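Local structure of monomethylamine methyltransferase MtmB1 (Methanosarcina barkeri, 1NTH) at residues A[7-12]-A[245-250]; A[96-101]-A[326-331]; A[256-261]-A[286-291]. The protein catalyses transfer of the methyl group of monomethylamine to the corrinoid cofactor of its partner protein MtmC, a step in methanogenesis from methylamine. One frame throughout, in Å; residues are numbered along the deposited sequence.

Contact 1 (A[7-12]-A[245-250])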
loop_
_atom_site.group_PDB
_atom_site.type_symbol
_atom_site.label_atom_id
_atom_site.label_comp_id
_atom_site.label_asym_id
_atom_site.label_seq_id
_atom_site.Cartn_x
_atom_site.Cartn_y
_atom_site.Cartn_z
ATOM N N PHE A 7 -5.205 -33.113 -1.188
ATOM C CA PHE A 7 -5.112 -33.068 -2.639
ATOM C C PHE A 7 -5.116 -31.655 -3.219
ATOM O O PHE A 7 -5.849 -30.786 -2.753
ATOM C CB PHE A 7 -6.274 -33.858 -3.244
ATOM C CG PHE A 7 -6.144 -34.085 -4.719
ATOM C CD1 PHE A 7 -5.495 -35.215 -5.204
ATOM C CD2 PHE A 7 -6.642 -33.156 -5.621
ATOM C CE1 PHE A 7 -5.343 -35.411 -6.574
ATOM C CE2 PHE A 7 -6.494 -33.341 -6.992
ATOM C CZ PHE A 7 -5.843 -34.474 -7.468
ATOM N N ASP A 8 -4.285 -31.432 -4.233
ATOM C CA ASP A 8 -4.238 -30.138 -4.907
ATOM C C ASP A 8 -3.914 -30.304 -6.390
ATOM O O ASP A 8 -3.684 -31.421 -6.864
ATOM C CB ASP A 8 -3.233 -29.184 -4.236
ATOM C CG ASP A 8 -1.823 -29.737 -4.189
ATOM O OD1 ASP A 8 -1.432 -30.472 -5.120
ATOM O OD2 ASP A 8 -1.095 -29.416 -3.220
ATOM N N CYS A 9 -3.910 -29.190 -7.116
ATOM C CA CYS A 9 -3.643 -29.192 -8.551
ATOM C C CYS A 9 -2.322 -29.857 -8.930
ATOM O O CYS A 9 -2.186 -30.393 -10.032
ATOM C CB CYS A 9 -3.675 -27.756 -9.093
ATOM S SG CYS A 9 -2.544 -26.605 -8.261
ATOM N N TYR A 10 -1.348 -29.824 -8.024
ATOM C CA TYR A 10 -0.055 -30.432 -8.301
ATOM C C TYR A 10 -0.187 -31.949 -8.307
ATOM O O TYR A 10 0.403 -32.626 -9.151
ATOM C CB TYR A 10 0.974 -29.976 -7.264
ATOM C CG TYR A 10 1.100 -28.472 -7.217
ATOM C CD1 TYR A 10 0.473 -27.731 -6.216
ATOM C CD2 TYR A 10 1.793 -27.785 -8.212
ATOM C CE1 TYR A 10 0.528 -26.339 -6.209
ATOM C CE2 TYR A 10 1.855 -26.389 -8.214
ATOM C CZ TYR A 10 1.219 -25.676 -7.213
ATOM O OH TYR A 10 1.262 -24.299 -7.222
ATOM N N ASP A 11 -0.963 -32.482 -7.367
ATOM C CA ASP A 11 -1.185 -33.923 -7.310
ATOM C C ASP A 11 -1.961 -34.331 -8.554
ATOM O O ASP A 11 -1.746 -35.410 -9.107
ATOM C CB ASP A 11 -2.005 -34.309 -6.079
ATOM C CG ASP A 11 -1.295 -34.007 -4.782
ATOM O OD1 ASP A 11 -0.145 -34.463 -4.615
ATOM O OD2 ASP A 11 -1.892 -33.316 -3.929
ATOM N N PHE A 12 -2.872 -33.467 -8.991
ATOM C CA PHE A 12 -3.665 -33.773 -10.171
ATOM C C PHE A 12 -2.751 -33.952 -11.374
ATOM O O PHE A 12 -2.867 -34.933 -12.110
ATOM C CB PHE A 12 -4.670 -32.661 -10.471
ATOM C CG PHE A 12 -5.698 -33.060 -11.485
ATOM C CD1 PHE A 12 -6.907 -33.613 -11.083
ATOM C CD2 PHE A 12 -5.426 -32.955 -12.844
ATOM C CE1 PHE A 12 -7.831 -34.066 -12.021
ATOM C CE2 PHE A 12 -6.342 -33.404 -13.791
ATOM C CZ PHE A 12 -7.548 -33.959 -13.377
ATOM N N VAL A 245 -3.744 -22.608 -14.253
ATOM C CA VAL A 245 -4.430 -21.389 -13.832
ATOM C C VAL A 245 -4.746 -21.475 -12.338
ATOM O O VAL A 245 -4.615 -20.489 -11.602
ATOM C CB VAL A 245 -5.729 -21.169 -14.639
ATOM C CG1 VAL A 245 -6.558 -20.060 -14.011
ATOM C CG2 VAL A 245 -5.383 -20.795 -16.074
ATOM N N ILE A 246 -5.151 -22.658 -11.886
ATOM C CA ILE A 246 -5.458 -22.866 -10.475
ATOM C C ILE A 246 -4.222 -22.600 -9.617
ATOM O O ILE A 246 -4.310 -21.955 -8.572
ATOM C CB ILE A 246 -5.945 -24.311 -10.219
ATOM C CG1 ILE A 246 -7.342 -24.493 -10.821
ATOM C CG2 ILE A 246 -5.954 -24.608 -8.718
ATOM C CD1 ILE A 246 -7.725 -25.950 -11.060
ATOM N N ALA A 247 -3.070 -23.098 -10.058
ATOM C CA ALA A 247 -1.827 -22.903 -9.311
ATOM C C ALA A 247 -1.520 -21.418 -9.169
ATOM O O ALA A 247 -1.005 -20.972 -8.142
ATOM C CB ALA A 247 -0.676 -23.602 -10.022
ATOM N N HIS A 248 -1.825 -20.664 -10.217
ATOM C CA HIS A 248 -1.595 -19.226 -10.223
ATOM C C HIS A 248 -2.518 -18.514 -9.229
ATOM O O HIS A 248 -2.062 -17.682 -8.435
ATOM C CB HIS A 248 -1.810 -18.685 -11.640
ATOM C CG HIS A 248 -1.961 -17.199 -11.704
ATOM N ND1 HIS A 248 -3.146 -16.588 -12.050
ATOM C CD2 HIS A 248 -1.079 -16.202 -11.457
ATOM C CE1 HIS A 248 -2.987 -15.276 -12.015
ATOM N NE2 HIS A 248 -1.742 -15.017 -11.658
ATOM N N TYR A 249 -3.808 -18.835 -9.269
ATOM C CA TYR A 249 -4.768 -18.212 -8.353
ATOM C C TYR A 249 -4.375 -18.492 -6.899
ATOM O O TYR A 249 -4.397 -17.594 -6.054
ATOM C CB TYR A 249 -6.182 -18.754 -8.600
ATOM C CG TYR A 249 -6.822 -18.374 -9.925
ATOM C CD1 TYR A 249 -7.903 -19.108 -10.415
ATOM C CD2 TYR A 249 -6.386 -17.274 -10.667
ATOM C CE1 TYR A 249 -8.539 -18.763 -11.608
ATOM C CE2 TYR A 249 -7.020 -16.917 -11.876
ATOM C CZ TYR A 249 -8.096 -17.670 -12.330
ATOM O OH TYR A 249 -8.741 -17.336 -13.505
ATOM N N LYS A 250 -4.019 -19.741 -6.609
ATOM C CA LYS A 250 -3.619 -20.124 -5.257
ATOM C C LYS A 250 -2.380 -19.353 -4.829
ATOM O O LYS A 250 -2.304 -18.865 -3.699
ATOM C CB LYS A 250 -3.321 -21.626 -5.196
ATOM C CG LYS A 250 -4.555 -22.514 -5.328
ATOM C CD LYS A 250 -4.173 -23.959 -5.631
ATOM C CE LYS A 250 -3.394 -24.612 -4.495
ATOM N NZ LYS A 250 -4.221 -24.764 -3.262
HETATM O O HOH W 1 -0.144 -22.434 -5.903
#

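Contact 2 (A[96-101]-A[326-331])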
loop_
_atom_site.group_PDB
_atom_site.type_symbol
_atom_site.label_atom_id
_atom_site.label_comp_id
_atom_site.label_asym_id
_atom_site.label_seq_id
_atom_site.Cartn_x
_atom_site.Cartn_y
_atom_site.Cartn_z
ATOM N N ASN A 96 -14.445 -31.736 4.218
ATOM C CA ASN A 96 -14.397 -31.343 5.625
ATOM C C ASN A 96 -13.653 -30.041 5.897
ATOM O O ASN A 96 -13.667 -29.545 7.025
ATOM C CB ASN A 96 -13.762 -32.455 6.470
ATOM C CG ASN A 96 -14.654 -33.675 6.600
ATOM O OD1 ASN A 96 -15.876 -33.555 6.656
ATOM N ND2 ASN A 96 -14.046 -34.854 6.673
ATOM N N ASN A 97 -13.009 -29.487 4.879
ATOM C CA ASN A 97 -12.254 -28.250 5.066
ATOM C C ASN A 97 -12.484 -27.233 3.957
ATOM O O ASN A 97 -11.535 -26.759 3.336
ATOM C CB ASN A 97 -10.758 -28.566 5.173
ATOM C CG ASN A 97 -10.429 -29.408 6.391
ATOM O OD1 ASN A 97 -10.167 -30.613 6.290
ATOM N ND2 ASN A 97 -10.454 -28.780 7.557
ATOM N N VAL A 98 -13.744 -26.899 3.707
ATOM C CA VAL A 98 -14.064 -25.931 2.671
ATOM C C VAL A 98 -14.069 -24.530 3.264
ATOM O O VAL A 98 -14.172 -24.366 4.480
ATOM C CB VAL A 98 -15.447 -26.217 2.038
ATOM C CG1 VAL A 98 -15.422 -27.570 1.337
ATOM C CG2 VAL A 98 -16.531 -26.192 3.106
ATOM N N GLN A 99 -13.948 -23.524 2.405
ATOM C CA GLN A 99 -13.962 -22.140 2.861
ATOM C C GLN A 99 -15.357 -21.853 3.409
ATOM O O GLN A 99 -16.360 -22.135 2.755
ATOM C CB GLN A 99 -13.625 -21.201 1.702
ATOM C CG GLN A 99 -13.569 -19.730 2.089
ATOM C CD GLN A 99 -12.455 -18.984 1.382
ATOM O OE1 GLN A 99 -11.978 -19.409 0.327
ATOM N NE2 GLN A 99 -12.039 -17.859 1.956
ATOM N N LYS A 100 -15.412 -21.295 4.616
ATOM C CA LYS A 100 -16.681 -21.016 5.280
ATOM C C LYS A 100 -17.380 -19.758 4.791
ATOM O O LYS A 100 -18.603 -19.734 4.643
ATOM C CB LYS A 100 -16.462 -20.903 6.790
ATOM C CG LYS A 100 -15.922 -22.160 7.446
ATOM C CD LYS A 100 -16.899 -23.313 7.327
ATOM C CE LYS A 100 -16.401 -24.521 8.099
ATOM N NZ LYS A 100 -17.330 -25.678 7.999
ATOM N N GLU A 101 -16.601 -18.711 4.552
ATOM C CA GLU A 101 -17.148 -17.441 4.094
ATOM C C GLU A 101 -16.015 -16.603 3.528
ATOM O O GLU A 101 -14.841 -16.945 3.677
ATOM C CB GLU A 101 -17.794 -16.697 5.269
ATOM C CG GLU A 101 -16.797 -16.226 6.321
ATOM C CD GLU A 101 -17.465 -15.525 7.496
ATOM O OE1 GLU A 101 -17.924 -16.219 8.428
ATOM O OE2 GLU A 101 -17.541 -14.279 7.481
ATOM N N THR A 326 -23.068 -30.356 3.210
ATOM C CA THR A 326 -21.731 -29.763 3.188
ATOM C C THR A 326 -21.834 -28.274 3.469
ATOM O O THR A 326 -22.931 -27.720 3.566
ATOM C CB THR A 326 -21.023 -29.914 1.815
ATOM O OG1 THR A 326 -21.528 -28.929 0.904
ATOM C CG2 THR A 326 -21.255 -31.299 1.232
ATOM N N ASP A 327 -20.676 -27.635 3.590
ATOM C CA ASP A 327 -20.612 -26.204 3.830
ATOM C C ASP A 327 -20.059 -25.511 2.587
ATOM O O ASP A 327 -19.612 -24.367 2.644
ATOM C CB ASP A 327 -19.726 -25.921 5.043
ATOM C CG ASP A 327 -20.394 -26.313 6.349
ATOM O OD1 ASP A 327 -19.672 -26.604 7.322
ATOM O OD2 ASP A 327 -21.642 -26.317 6.403
ATOM N N ILE A 328 -20.098 -26.214 1.458
ATOM C CA ILE A 328 -19.607 -25.670 0.195
ATOM C C ILE A 328 -20.439 -24.473 -0.254
ATOM O O ILE A 328 -21.659 -24.567 -0.368
ATOM C CB ILE A 328 -19.648 -26.741 -0.925
ATOM C CG1 ILE A 328 -18.690 -27.886 -0.582
ATOM C CG2 ILE A 328 -19.264 -26.116 -2.267
ATOM C CD1 ILE A 328 -18.754 -29.058 -1.561
ATOM N N LEU A 329 -19.777 -23.348 -0.508
ATOM C CA LEU A 329 -20.467 -22.145 -0.968
ATOM C C LEU A 329 -20.667 -22.275 -2.476
ATOM O O LEU A 329 -19.760 -22.711 -3.187
ATOM C CB LEU A 329 -19.631 -20.901 -0.645
ATOM C CG LEU A 329 -19.405 -20.665 0.854
ATOM C CD1 LEU A 329 -18.356 -19.567 1.049
ATOM C CD2 LEU A 329 -20.722 -20.291 1.520
ATOM N N SER A 330 -21.845 -21.902 -2.969
ATOM C CA SER A 330 -22.105 -22.043 -4.400
ATOM C C SER A 330 -23.000 -20.979 -5.016
ATOM O O SER A 330 -23.607 -20.162 -4.326
ATOM C CB SER A 330 -22.731 -23.411 -4.670
ATOM O OG SER A 330 -24.072 -23.435 -4.216
ATOM N N GLY A 331 -23.078 -21.007 -6.340
ATOM C CA GLY A 331 -23.911 -20.060 -7.048
ATOM C C GLY A 331 -24.413 -20.718 -8.313
ATOM O O GLY A 331 -24.040 -21.857 -8.608
HETATM O O HOH W 2 -16.883 -23.052 0.114
HETATM O O HOH W 3 -19.929 -22.363 4.502
#

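Contact 3 (A[256-261]-A[286-291])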
loop_
_atom_site.group_PDB
_atom_site.type_symbol
_atom_site.label_atom_id
_atom_site.label_comp_id
_atom_site.label_asym_id
_atom_site.label_seq_id
_atom_site.Cartn_x
_atom_site.Cartn_y
_atom_site.Cartn_z
ATOM N N ILE A 256 -11.118 -18.142 -5.357
ATOM C CA ILE A 256 -11.310 -18.981 -6.535
ATOM C C ILE A 256 -12.740 -19.456 -6.747
ATOM O O ILE A 256 -13.365 -20.007 -5.838
ATOM C CB ILE A 256 -10.395 -20.231 -6.468
ATOM C CG1 ILE A 256 -8.926 -19.800 -6.496
ATOM C CG2 ILE A 256 -10.701 -21.175 -7.630
ATOM C CD1 ILE A 256 -7.947 -20.945 -6.306
ATOM N N MET A 257 -13.253 -19.225 -7.951
ATOM C CA MET A 257 -14.590 -19.679 -8.310
ATOM C C MET A 257 -14.445 -20.755 -9.378
ATOM O O MET A 257 -14.064 -20.467 -10.513
ATOM C CB MET A 257 -15.450 -18.541 -8.865
ATOM C CG MET A 257 -16.863 -19.010 -9.237
ATOM S SD MET A 257 -17.681 -17.990 -10.480
ATOM C CE MET A 257 -16.902 -18.633 -11.974
ATOM N N ASP A 258 -14.720 -21.996 -8.998
ATOM C CA ASP A 258 -14.666 -23.110 -9.934
ATOM C C ASP A 258 -16.070 -23.206 -10.517
ATOM O O ASP A 258 -17.052 -23.042 -9.796
ATOM C CB ASP A 258 -14.313 -24.397 -9.186
ATOM C CG ASP A 258 -14.566 -25.647 -10.008
ATOM O OD1 ASP A 258 -13.594 -26.223 -10.543
ATOM O OD2 ASP A 258 -15.743 -26.047 -10.119
ATOM N N GLU A 259 -16.180 -23.444 -11.819
ATOM C CA GLU A 259 -17.498 -23.557 -12.426
ATOM C C GLU A 259 -17.628 -24.815 -13.271
ATOM O O GLU A 259 -16.643 -25.322 -13.802
ATOM C CB GLU A 259 -17.797 -22.340 -13.304
ATOM C CG GLU A 259 -16.935 -22.232 -14.545
ATOM C CD GLU A 259 -17.353 -21.084 -15.439
ATOM O OE1 GLU A 259 -16.796 -20.958 -16.549
ATOM O OE2 GLU A 259 -18.240 -20.305 -15.029
ATOM N N GLN A 260 -18.850 -25.326 -13.364
ATOM C CA GLN A 260 -19.130 -26.494 -14.189
ATOM C C GLN A 260 -20.583 -26.360 -14.603
ATOM O O GLN A 260 -21.439 -25.978 -13.801
ATOM C CB GLN A 260 -18.898 -27.802 -13.424
ATOM C CG GLN A 260 -18.564 -28.988 -14.344
ATOM C CD GLN A 260 -19.792 -29.724 -14.857
ATOM O OE1 GLN A 260 -19.826 -30.180 -16.005
ATOM N NE2 GLN A 260 -20.796 -29.868 -14.002
ATOM N N MET A 261 -20.853 -26.643 -15.869
ATOM C CA MET A 261 -22.201 -26.529 -16.395
ATOM C C MET A 261 -22.646 -27.866 -16.969
ATOM O O MET A 261 -22.516 -28.110 -18.168
ATOM C CB MET A 261 -22.240 -25.449 -17.476
ATOM C CG MET A 261 -21.862 -24.050 -16.975
ATOM S SD MET A 261 -20.111 -23.827 -16.519
ATOM C CE MET A 261 -19.369 -23.579 -18.145
ATOM N N VAL A 286 -13.881 -28.261 -4.793
ATOM C CA VAL A 286 -13.060 -28.006 -3.610
ATOM C C VAL A 286 -11.883 -28.963 -3.476
ATOM O O VAL A 286 -11.021 -28.798 -2.613
ATOM C CB VAL A 286 -13.918 -28.060 -2.318
ATOM C CG1 VAL A 286 -15.027 -27.026 -2.402
ATOM C CG2 VAL A 286 -14.514 -29.456 -2.119
ATOM N N LEU A 287 -11.842 -29.952 -4.357
ATOM C CA LEU A 287 -10.791 -30.954 -4.343
ATOM C C LEU A 287 -9.713 -30.616 -5.373
ATOM O O LEU A 287 -8.560 -30.359 -5.028
ATOM C CB LEU A 287 -11.434 -32.316 -4.641
ATOM C CG LEU A 287 -10.704 -33.650 -4.524
ATOM C CD1 LEU A 287 -10.106 -33.821 -3.142
ATOM C CD2 LEU A 287 -11.705 -34.768 -4.808
ATOM N N MET A 288 -10.103 -30.595 -6.640
ATOM C CA MET A 288 -9.181 -30.314 -7.729
ATOM C C MET A 288 -8.818 -28.837 -7.889
ATOM O O MET A 288 -7.660 -28.497 -8.136
ATOM C CB MET A 288 -9.790 -30.834 -9.036
ATOM C CG MET A 288 -8.985 -30.555 -10.295
ATOM S SD MET A 288 -9.923 -30.987 -11.792
ATOM C CE MET A 288 -10.961 -29.535 -11.964
ATOM N N SER A 289 -9.805 -27.960 -7.736
ATOM C CA SER A 289 -9.586 -26.530 -7.935
ATOM C C SER A 289 -9.348 -25.676 -6.699
ATOM O O SER A 289 -9.147 -24.470 -6.830
ATOM C CB SER A 289 -10.768 -25.932 -8.701
ATOM O OG SER A 289 -10.993 -26.628 -9.913
ATOM N N SER A 290 -9.364 -26.283 -5.515
ATOM C CA SER A 290 -9.171 -25.534 -4.269
ATOM C C SER A 290 -10.125 -24.340 -4.260
ATOM O O SER A 290 -9.801 -23.270 -3.745
ATOM C CB SER A 290 -7.726 -25.034 -4.157
ATOM O OG SER A 290 -6.810 -26.114 -4.070
ATOM N N ALA A 291 -11.311 -24.539 -4.821
ATOM C CA ALA A 291 -12.301 -23.471 -4.918
ATOM C C ALA A 291 -12.782 -22.871 -3.603
ATOM O O ALA A 291 -12.906 -23.565 -2.591
ATOM C CB ALA A 291 -13.510 -23.961 -5.713
#

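Contact 1 (A[7-12]-A[245-250])
The phenol ring of Y10 comes to helix 240-251 hydroxyl end first and meets the methyl group of A247 obliquely, with Y10 OH 3.5 Å from A247 CB. Over one face of the ring lies the sulfur of its neighbour C9, 3.7 Å above the plane and displaced toward the rim. At the edge, in the plane of the ring, are D8 OD2 and a water. That water bridges the segments: it lies 2.7 Å from Y10 OH and donates to A247 O at 2.8 Å.

C9 carries most of the apolar contact. Its SG is tucked between the backbone N and the carbonyl carbon (chi1 56°), and this rotation sends the sulfur over the Y10 ring and also across to the other helix. There SG lies 3.9 Å from A247 CA and 4.1 Å from K250 CD, while C9 CB meets the I246 branch methyl CG2 at 3.9 Å. K250 sets CD beside the sulfur; bends at chi3 and chi4 beyond it turn the ammonium toward S290, to which it hydrogen-bonds.

The start of helix 9-18 is fixed by a capping box. D8 OD1 accepts from D11 N nearly along the C-O axis (3.1 Å, 155°) and more weakly from Y10 N, while D11 OD2 takes the D8 amide with its anti lone pair. K5 makes salt bridges with both carboxylates. D8 OD2 also pairs with R165 of the second subunit, and Y175 of that subunit meets the Y10 ring with the planes at about 45°.

Here the N-terminal helix meets a TIM-barrel helix through apolar side-chain atoms and one water, residues 7-12 and 245-250 sharing no direct polar bond, while the cap's paired carboxylates are probably balanced by K5 and R165 of the second subunit.

Contact 2 (A[96-101]-A[326-331])
K100 and D327 form a salt bridge in the lysine conformer described here, K100 NZ standing 2.6 Å from D327 OD1. The ammonium approaches that oxygen on its anti side, 25° out of the carboxylate plane. K100 reaches it although its side chain starts away from the other segment, because the chain turns at chi2 (-63°) and then runs extended. The other oxygen, D327 OD2, pairs with K115, which also donates to T326 O.

Two waters join the backbones where they do not bond directly. One donates to Q99 O at 2.8 Å and accepts from L329 N at 3.0 Å; the other donates to both K100 O (2.9 Å) and D327 O (2.8 Å).

Beside these polar links V98 makes the apolar centre. Its CG2 packs 3.7 Å from D327 CB and beside the D327 carbonyl, while its CG1 meets I328 CG1 at 3.8 Å, the two side chains crossing at about a right angle. L329 inserts its CD1 methyl against the backbone of the loop, 3.6 Å from K100 O, with Q99 O and E101 CA close by. An ST turn, in which T326 OG1 accepts from I328 N, shapes the chain between helix 309-325 and strand 330-333.

An alanine at D327 takes away the carboxylate shared by K100 and K115, which would probably leave the K100 ammonium without its partner and free to turn, and K115 with one anchor fewer. Nearby, E101 forms a salt bridge with R114 of the third subunit. The contact thus binds the loop after helix 88-95 to the chain entering a barrel strand through a salt bridge on the more exposed K100, two waters between the backbones, and V98, I328 and L329 packing alongside.

Contact 3 (A[256-261]-A[286-291])
D258 and S289 make the tight end of this buried contact, S289 OG donating to D258 OD1 at 2.7 Å. The hydroxyl arrives on the anti side of the oxygen, 23° out of the carboxylate plane. D258 holds CG anti to its backbone N (chi1 166°), which swings the carboxylate toward S289. Its CB, directed at the other segment by the backbone, lies 3.6 Å from A291 CB. The other oxygen, D258 OD2, accepts from H294 and Q232, so both ends of the group are gripped.

Around I256 the contact is broad but without a polar side-chain bond. Its CG2 touches S289 O at 3.7 Å, whereas the methyl-to-methyl approach of CG2 to A291 CB is a long 4.4 Å. This side too is buried: Y249 and K250 of helix 240-251 pack on I256, as does R108 of the third subunit, which also hydrogen-bonds to S290 O.

The turn that follows helix 271-288 leads into strand 293-300, which pairs in parallel with strand 255-259, a beta-alpha-beta crossover of the TIM barrel. Its polar anchor is a buried carboxylate whose oxygens are satisfied by hydroxyl, imidazole and amide donors.

In the fold
Contact 3 is the hub of the three. Its centre is about 10 Å from that of contact 1 and about 11 Å from that of contact 2, whereas contacts 1 and 2 are about 18 Å apart, centre to centre, and do not touch. Contacts 1 and 3 are joined where K250 NZ lies 3.0 Å from S290 OG and where I246 CD1 packs on S289 OG. Toward contact 2, V286 CG1 meets V98 CG1 at 3.8 Å. Contacts 2 and 3 both reach the parallel barrel sheet. Contact 3 includes E259, whose carboxylate lies close to the pyrrolysine at position 202, though whether they bond is not decided; that residue is thought to act on the methylamine substrate.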